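Local coordinates for protein peptide chain release factor subunit 1 (PDB 3IR9) that probably directs the termination of translation at all three stop codons as an archaeal class 1 release factor, represented here by its C-terminal domain, at residues 49-52 with 53-57. Residues are numbered along the deposited sequence; the frame is centred on the assembly and turned at random.
Sequences YGES and QVRAN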
# COMPACT_ATOMS: atom_id res chain seq x y z
N TYR A 49 -16.60 23.00 4.83
CA TYR A 49 -15.40 22.38 4.28
C TYR A 49 -14.20 23.29 4.49
O TYR A 49 -14.34 24.49 4.73
CB TYR A 49 -15.61 22.04 2.80
CG TYR A 49 -16.29 23.14 2.01
CD1 TYR A 49 -15.55 24.14 1.39
CD2 TYR A 49 -17.68 23.19 1.89
CE1 TYR A 49 -16.17 25.15 0.67
CE2 TYR A 49 -18.30 24.19 1.18
CZ TYR A 49 -17.54 25.17 0.57
OH TYR A 49 -18.15 26.17 -0.15
N GLY A 50 -13.01 22.71 4.41
CA GLY A 50 -11.80 23.47 4.65
C GLY A 50 -11.43 23.45 6.12
O GLY A 50 -12.29 23.38 6.99
N GLU A 51 -10.13 23.52 6.37
CA GLU A 51 -9.60 23.43 7.72
C GLU A 51 -10.24 24.41 8.70
O GLU A 51 -10.73 24.01 9.76
CB GLU A 51 -8.08 23.64 7.69
CG GLU A 51 -7.44 23.66 9.06
CD GLU A 51 -6.00 24.04 8.97
OE1 GLU A 51 -5.38 23.75 7.93
OE2 GLU A 51 -5.49 24.64 9.94
N SER A 52 -10.23 25.69 8.34
CA SER A 52 -10.71 26.73 9.25
C SER A 52 -12.21 26.60 9.54
O SER A 52 -12.63 26.62 10.70
CB SER A 52 -10.38 28.13 8.72
OG SER A 52 -10.42 29.11 9.75
N GLN A 53 -13.00 26.45 8.48
CA GLN A 53 -14.46 26.41 8.60
C GLN A 53 -14.97 25.16 9.32
O GLN A 53 -15.89 25.23 10.14
CB GLN A 53 -15.13 26.51 7.23
CG GLN A 53 -16.62 26.87 7.29
CD GLN A 53 -17.35 26.56 5.99
OE1 GLN A 53 -16.89 25.75 5.19
NE2 GLN A 53 -18.50 27.20 5.78
N VAL A 54 -14.38 24.01 9.02
CA VAL A 54 -14.78 22.78 9.67
C VAL A 54 -14.29 22.72 11.12
O VAL A 54 -14.96 22.17 11.99
CB VAL A 54 -14.34 21.55 8.87
CG1 VAL A 54 -14.40 20.30 9.72
CG2 VAL A 54 -15.21 21.41 7.63
N ARG A 55 -13.13 23.33 11.40
CA ARG A 55 -12.59 23.32 12.76
C ARG A 55 -13.54 23.96 13.76
O ARG A 55 -13.82 23.38 14.81
CB ARG A 55 -11.21 24.01 12.85
CG ARG A 55 -10.63 23.96 14.27
CD ARG A 55 -9.22 24.54 14.37
NE ARG A 55 -8.20 23.64 13.84
CZ ARG A 55 -7.61 23.80 12.66
NH1 ARG A 55 -6.68 22.94 12.26
NH2 ARG A 55 -7.95 24.81 11.87
N ALA A 56 -14.04 25.14 13.42
CA ALA A 56 -14.90 25.92 14.31
C ALA A 56 -16.23 25.24 14.63
O ALA A 56 -16.83 25.47 15.68
CB ALA A 56 -15.14 27.31 13.72
N ASN A 57 -16.70 24.40 13.71
CA ASN A 57 -17.95 23.69 13.93
C ASN A 57 -17.75 22.54 14.89
O ASN A 57 -18.60 22.28 15.75
CB ASN A 57 -18.53 23.22 12.60
CG ASN A 57 -19.15 24.36 11.80
OD1 ASN A 57 -18.61 24.78 10.78
ND2 ASN A 57 -20.28 24.87 12.29
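The side chains of Val54 and Gln53 reach back to Tyr49 where strand 47-49 turns into helix 51-58 of the C-terminal eRF1 domain, with Gly50 at the N-cap position. The tight side faces the sheet: Val54 CG2 lies 3.5 Å from Tyr49 CA, and the same side chain reaches Ile156 and Ala158. The first helical turn closes as Val54 N donates to Gly50 O (3.0 Å, N-H...O 163°). With CG anti to the backbone N (chi1 -164°) and an extended chain, Gln53 carries OE1 back to accept from Tyr49 N at 2.8 Å; the donor stands above the amide's carbonyl plane, and OE1 also sits over one face of the Tyr49 ring.

The solvent side is looser: Ser52 is exposed, and its O accepts a weak bond from Ala56 N, at 3.4 Å. Toward helix 121-131, Glu51 and Arg55 run side by side in a salt bridge. Thr91 OG1 is hydrogen-bonded to Glu51 OE2, and Glu124 makes a salt bridge with Arg55 NE. An alanine in place of Glu51 would probably leave Thr91 and the NH1 and NH2 of Arg55 without this carboxylate, with Glu124 still holding NE. Both nitrogens converge on Glu51 OE2 at 3.1 Å, Arg55 NH2 at its anti lone pair and NH1 from above the carboxylate plane.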